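Local structure of vascular protein tyrosine phosphatase 1 (Rattus norvegicus, 3I36) at residues 104-116 with 254-267. The protein probably removes phosphate from phosphotyrosine residues of other proteins, through the catalytic domain of a receptor-type tyrosine phosphatase. Residues are numbered along the deposited sequence; the frame is centred on the assembly and turned at random. Where two conformers were deposited one is given.
Sequences YMPGYHSKKDFIA and FIAIDRLIYQIENE
The hairpin loop between edge strand 102-105 and strand 114-117 of the central sheet lies along helix 249-267, its Tyr-108 laid on the helix surface. With CG anti to the backbone N (chi1 -176°), the Tyr-108 ring runs toward the helix C-terminus, and Tyr-262 CB sits over one face in a CH-pi contact, 3.3 Å from Tyr-108 CG. At the far end Tyr-108 OH donates to Glu-267 OE1 (2.5 Å), meeting it on the anti side of the carboxylate. An alanine in place of Tyr-108 is likely to leave Glu-267 without this donor and Tyr-262 CB without its ring cover. His-109 turns its edge to the face of Tyr-262, a T-shaped pair with planes at 84° and CE1 leading; a water links its NE2 to Asn-266 ND2. In the protein-tyrosine phosphatase fold this helix follows the phosphate-binding loop, and Ala-116 lies near Gly-247, a probable substrate-binding residue. Toward the N-terminal end of the helix segment, Ile-255 passes over a face of Phe-114, its CG1 3.9 Å from the ring centroid, while Ile-255 CD1 reaches Met-105 CG. Asp-258 OD2 stands at the Phe-114 ring edge, 3.1 Å from CZ, and a water ties it to Tyr-108 N; Arg-224 and Arg-228 of helix 218-231 form salt bridges with this carboxylate. Arg-259, salt-bridged to Asp-278, lays its CD against Gly-107 CA (3.7 Å).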
loop_
_atom_site.group_PDB
_atom_site.type_symbol
_atom_site.label_atom_id
_atom_site.label_comp_id
_atom_site.label_asym_id
_atom_site.label_seq_id
_atom_site.Cartn_x
_atom_site.Cartn_y
_atom_site.Cartn_z
ATOM N N TYR A 104 3.967 4.245 8.048
ATOM C CA TYR A 104 4.597 2.942 8.061
ATOM C C TYR A 104 3.524 1.942 8.405
ATOM O O TYR A 104 2.781 2.134 9.355
ATOM C CB TYR A 104 5.673 2.884 9.124
ATOM C CG TYR A 104 6.777 3.857 8.879
ATOM C CD1 TYR A 104 7.758 3.602 7.930
ATOM C CD2 TYR A 104 6.847 5.039 9.601
ATOM C CE1 TYR A 104 8.785 4.516 7.706
ATOM C CE2 TYR A 104 7.856 5.940 9.393
ATOM C CZ TYR A 104 8.825 5.676 8.448
ATOM O OH TYR A 104 9.823 6.601 8.249
ATOM N N MET A 105 3.455 0.867 7.639
ATOM C CA MET A 105 2.497 -0.182 7.914
ATOM C C MET A 105 3.293 -1.437 8.170
ATOM O O MET A 105 4.193 -1.783 7.392
ATOM C CB MET A 105 1.568 -0.382 6.716
ATOM C CG MET A 105 1.120 0.921 6.092
ATOM S SD MET A 105 0.052 1.881 7.181
ATOM C CE MET A 105 -1.059 0.539 7.613
ATOM N N PRO A 106 2.976 -2.124 9.265
ATOM C CA PRO A 106 3.695 -3.369 9.483
ATOM C C PRO A 106 3.403 -4.361 8.374
ATOM O O PRO A 106 2.306 -4.427 7.776
ATOM C CB PRO A 106 3.131 -3.870 10.822
ATOM C CG PRO A 106 2.621 -2.593 11.493
ATOM C CD PRO A 106 2.039 -1.823 10.360
ATOM N N GLY A 107 4.422 -5.154 8.100
ATOM C CA GLY A 107 4.231 -6.318 7.281
ATOM C C GLY A 107 4.353 -7.511 8.194
ATOM O O GLY A 107 4.364 -7.401 9.425
ATOM N N TYR A 108 4.459 -8.667 7.580
ATOM C CA TYR A 108 4.627 -9.883 8.347
ATOM C C TYR A 108 5.898 -9.839 9.199
ATOM O O TYR A 108 5.902 -10.286 10.339
ATOM C CB TYR A 108 4.670 -11.067 7.399
ATOM C CG TYR A 108 4.736 -12.377 8.134
ATOM C CD1 TYR A 108 3.596 -12.923 8.692
ATOM C CD2 TYR A 108 5.932 -13.058 8.265
ATOM C CE1 TYR A 108 3.639 -14.120 9.369
ATOM C CE2 TYR A 108 5.985 -14.287 8.929
ATOM C CZ TYR A 108 4.835 -14.797 9.480
ATOM O OH TYR A 108 4.862 -15.992 10.151
ATOM N N HIS A 109 6.962 -9.265 8.649
ATOM C CA HIS A 109 8.277 -9.316 9.278
ATOM C C HIS A 109 8.636 -8.156 10.190
ATOM O O HIS A 109 9.335 -8.344 11.189
ATOM C CB HIS A 109 9.350 -9.522 8.217
ATOM C CG HIS A 109 9.198 -10.817 7.494
ATOM N ND1 HIS A 109 8.567 -10.919 6.274
ATOM C CD2 HIS A 109 9.537 -12.079 7.850
ATOM C CE1 HIS A 109 8.552 -12.184 5.893
ATOM N NE2 HIS A 109 9.134 -12.908 6.832
ATOM N N SER A 110 8.175 -6.957 9.869
ATOM C CA SER A 110 8.566 -5.832 10.695
ATOM C C SER A 110 7.574 -4.699 10.598
ATOM O O SER A 110 6.761 -4.636 9.680
ATOM C CB SER A 110 9.938 -5.313 10.282
ATOM O OG SER A 110 9.764 -4.277 9.318
ATOM N N LYS A 111 7.671 -3.806 11.568
ATOM C CA LYS A 111 6.738 -2.715 11.726
ATOM C C LYS A 111 6.865 -1.740 10.564
ATOM O O LYS A 111 5.982 -0.931 10.320
ATOM C CB LYS A 111 7.038 -2.007 13.051
ATOM C CG LYS A 111 6.044 -0.935 13.450
ATOM C CD LYS A 111 6.375 -0.362 14.830
ATOM C CE LYS A 111 7.417 0.742 14.758
ATOM N NZ LYS A 111 7.573 1.426 16.079
ATOM N N LYS A 112 7.971 -1.804 9.839
ATOM C CA LYS A 112 8.159 -0.845 8.754
ATOM C C LYS A 112 8.319 -1.506 7.393
ATOM O O LYS A 112 8.967 -0.958 6.496
ATOM C CB LYS A 112 9.356 0.052 9.049
ATOM C CG LYS A 112 9.186 0.957 10.257
ATOM C CD LYS A 112 10.363 1.927 10.350
ATOM C CE LYS A 112 10.096 3.048 11.335
ATOM N NZ LYS A 112 11.258 3.975 11.412
ATOM N N ASP A 113 7.704 -2.670 7.228
ATOM C CA ASP A 113 7.798 -3.382 5.954
ATOM C C ASP A 113 7.212 -2.573 4.828
ATOM O O ASP A 113 7.607 -2.722 3.676
ATOM C CB ASP A 113 7.073 -4.717 6.027
ATOM C CG ASP A 113 7.814 -5.716 6.867
ATOM O OD1 ASP A 113 7.213 -6.750 7.193
ATOM O OD2 ASP A 113 8.992 -5.445 7.206
ATOM N N PHE A 114 6.239 -1.736 5.157
ATOM C CA PHE A 114 5.543 -0.981 4.136
ATOM C C PHE A 114 5.456 0.468 4.522
ATOM O O PHE A 114 5.473 0.810 5.689
ATOM C CB PHE A 114 4.103 -1.478 3.976
ATOM C CG PHE A 114 4.001 -2.865 3.448
ATOM C CD1 PHE A 114 3.882 -3.936 4.313
ATOM C CD2 PHE A 114 4.029 -3.105 2.080
ATOM C CE1 PHE A 114 3.776 -5.225 3.824
ATOM C CE2 PHE A 114 3.926 -4.396 1.588
ATOM C CZ PHE A 114 3.793 -5.450 2.463
ATOM N N ILE A 115 5.323 1.306 3.515
ATOM C CA ILE A 115 4.795 2.633 3.718
ATOM C C ILE A 115 3.552 2.693 2.870
ATOM O O ILE A 115 3.598 2.428 1.666
ATOM C CB ILE A 115 5.756 3.696 3.257
ATOM C CG1 ILE A 115 6.954 3.741 4.198
ATOM C CG2 ILE A 115 5.037 5.051 3.197
ATOM C CD1 ILE A 115 8.089 4.576 3.673
ATOM N N ALA A 116 2.427 2.993 3.502
ATOM C CA ALA A 116 1.215 3.235 2.745
ATOM C C ALA A 116 1.104 4.737 2.575
ATOM O O ALA A 116 1.193 5.495 3.536
ATOM C CB ALA A 116 -0.009 2.693 3.474
ATOM N N PHE A 254 -3.730 -4.824 -0.676
ATOM C CA PHE A 254 -2.494 -5.413 -1.140
ATOM C C PHE A 254 -1.592 -5.773 0.045
ATOM O O PHE A 254 -1.026 -6.869 0.117
ATOM C CB PHE A 254 -1.769 -4.445 -2.049
ATOM C CG PHE A 254 -0.422 -4.936 -2.465
ATOM C CD1 PHE A 254 -0.294 -5.764 -3.564
ATOM C CD2 PHE A 254 0.696 -4.614 -1.735
ATOM C CE1 PHE A 254 0.929 -6.241 -3.949
ATOM C CE2 PHE A 254 1.938 -5.096 -2.111
ATOM C CZ PHE A 254 2.045 -5.910 -3.233
ATOM N N ILE A 255 -1.450 -4.845 0.979
ATOM C CA ILE A 255 -0.575 -5.105 2.111
ATOM C C ILE A 255 -1.094 -6.292 2.907
ATOM O O ILE A 255 -0.331 -7.189 3.304
ATOM C CB ILE A 255 -0.453 -3.887 3.015
ATOM C CG1 ILE A 255 0.354 -2.795 2.301
ATOM C CG2 ILE A 255 0.209 -4.290 4.350
ATOM C CD1 ILE A 255 0.434 -1.519 3.093
ATOM N N ALA A 256 -2.404 -6.322 3.115
ATOM C CA ALA A 256 -2.993 -7.423 3.875
ATOM C C ALA A 256 -2.764 -8.740 3.153
ATOM O O ALA A 256 -2.438 -9.742 3.776
ATOM C CB ALA A 256 -4.488 -7.189 4.094
ATOM N N ILE A 257 -2.925 -8.746 1.834
ATOM C CA ILE A 257 -2.740 -9.985 1.091
ATOM C C ILE A 257 -1.306 -10.467 1.273
ATOM O O ILE A 257 -1.034 -11.654 1.460
ATOM C CB ILE A 257 -2.951 -9.741 -0.402
ATOM C CG1 ILE A 257 -4.435 -9.561 -0.704
ATOM C CG2 ILE A 257 -2.364 -10.883 -1.221
ATOM C CD1 ILE A 257 -4.684 -9.061 -2.124
ATOM N N ASP A 258 -0.375 -9.535 1.221
ATOM C CA ASP A 258 1.031 -9.911 1.345
ATOM C C ASP A 258 1.262 -10.553 2.702
ATOM O O ASP A 258 1.925 -11.594 2.830
ATOM C CB ASP A 258 1.930 -8.690 1.178
ATOM C CG ASP A 258 3.401 -9.033 1.329
ATOM O OD1 ASP A 258 3.925 -9.808 0.504
ATOM O OD2 ASP A 258 4.030 -8.522 2.272
ATOM N N ARG A 259 0.705 -9.924 3.722
ATOM C CA ARG A 259 0.858 -10.414 5.073
ATOM C C ARG A 259 0.184 -11.762 5.270
ATOM O O ARG A 259 0.741 -12.646 5.916
ATOM C CB ARG A 259 0.322 -9.383 6.051
ATOM C CG ARG A 259 1.174 -8.122 6.055
ATOM C CD ARG A 259 0.597 -7.073 6.971
ATOM N NE ARG A 259 0.499 -7.547 8.346
ATOM C CZ ARG A 259 0.231 -6.764 9.386
ATOM N NH1 ARG A 259 0.064 -5.460 9.204
ATOM N NH2 ARG A 259 0.135 -7.282 10.604
ATOM N N LEU A 260 -1.013 -11.912 4.709
ATOM C CA LEU A 260 -1.748 -13.161 4.809
ATOM C C LEU A 260 -0.982 -14.291 4.163
ATOM O O LEU A 260 -0.971 -15.408 4.669
ATOM C CB LEU A 260 -3.097 -13.023 4.120
ATOM C CG LEU A 260 -4.075 -12.254 4.991
ATOM C CD1 LEU A 260 -5.215 -11.758 4.132
ATOM C CD2 LEU A 260 -4.556 -13.172 6.121
ATOM N N ILE A 261 -0.356 -14.016 3.026
ATOM C CA ILE A 261 0.375 -15.080 2.346
ATOM C C ILE A 261 1.524 -15.561 3.212
ATOM O O ILE A 261 1.735 -16.767 3.366
ATOM C CB ILE A 261 0.882 -14.634 0.967
ATOM C CG1 ILE A 261 -0.317 -14.414 0.021
ATOM C CG2 ILE A 261 1.873 -15.650 0.410
ATOM C CD1 ILE A 261 0.055 -13.709 -1.296
ATOM N N TYR A 262 2.260 -14.630 3.809
ATOM C CA TYR A 262 3.334 -15.056 4.701
ATOM C C TYR A 262 2.792 -15.897 5.845
ATOM O O TYR A 262 3.363 -16.922 6.199
ATOM C CB TYR A 262 4.048 -13.866 5.289
ATOM C CG TYR A 262 5.098 -13.278 4.392
ATOM C CD1 TYR A 262 6.210 -14.019 4.014
ATOM C CD2 TYR A 262 5.000 -11.965 3.953
ATOM C CE1 TYR A 262 7.186 -13.475 3.206
ATOM C CE2 TYR A 262 5.973 -11.403 3.153
ATOM C CZ TYR A 262 7.066 -12.161 2.778
ATOM O OH TYR A 262 8.039 -11.596 1.991
ATOM N N GLN A 263 1.695 -15.434 6.427
ATOM C CA GLN A 263 1.025 -16.097 7.539
ATOM C C GLN A 263 0.685 -17.532 7.151
ATOM O O GLN A 263 0.949 -18.485 7.875
ATOM C CB GLN A 263 -0.277 -15.343 7.811
ATOM C CG GLN A 263 -0.547 -14.946 9.242
ATOM C CD GLN A 263 -1.667 -13.916 9.337
ATOM O OE1 GLN A 263 -2.698 -14.033 8.668
ATOM N NE2 GLN A 263 -1.469 -12.906 10.168
ATOM N N ILE A 264 0.040 -17.662 5.992
ATOM C CA ILE A 264 -0.350 -18.965 5.475
ATOM C C ILE A 264 0.888 -19.831 5.283
ATOM O O ILE A 264 0.937 -20.977 5.718
ATOM C CB ILE A 264 -1.065 -18.822 4.110
ATOM C CG1 ILE A 264 -2.498 -18.329 4.304
ATOM C CG2 ILE A 264 -1.056 -20.155 3.349
ATOM C CD1 ILE A 264 -3.135 -17.845 3.003
ATOM N N GLU A 265 1.889 -19.272 4.624
ATOM C CA GLU A 265 3.102 -20.015 4.297
ATOM C C GLU A 265 3.865 -20.417 5.553
ATOM O O GLU A 265 4.341 -21.535 5.661
ATOM C CB GLU A 265 3.996 -19.166 3.387
ATOM C CG GLU A 265 3.449 -19.091 1.990
ATOM C CD GLU A 265 4.247 -18.185 1.072
ATOM O OE1 GLU A 265 5.131 -17.450 1.559
ATOM O OE2 GLU A 265 3.971 -18.223 -0.141
ATOM N N ASN A 266 3.953 -19.500 6.510
ATOM C CA ASN A 266 4.787 -19.711 7.674
ATOM C C ASN A 266 4.097 -20.336 8.868
ATOM O O ASN A 266 4.753 -20.945 9.709
ATOM C CB ASN A 266 5.429 -18.406 8.092
ATOM C CG ASN A 266 6.429 -17.914 7.069
ATOM O OD1 ASN A 266 7.222 -18.696 6.540
ATOM N ND2 ASN A 266 6.388 -16.623 6.771
ATOM N N GLU A 267 2.781 -20.179 8.954
ATOM C CA GLU A 267 2.082 -20.592 10.159
ATOM C C GLU A 267 0.851 -21.422 9.879
ATOM O O GLU A 267 0.244 -21.931 10.800
ATOM C CB GLU A 267 1.700 -19.363 10.989
ATOM C CG GLU A 267 2.844 -18.394 11.194
ATOM C CD GLU A 267 2.402 -17.162 11.952
ATOM O OE1 GLU A 267 2.767 -16.038 11.551
ATOM O OE2 GLU A 267 1.672 -17.325 12.944
HETATM O O HOH W 1 4.425 -8.636 4.898
HETATM O O HOH W 2 9.004 -15.591 5.751
#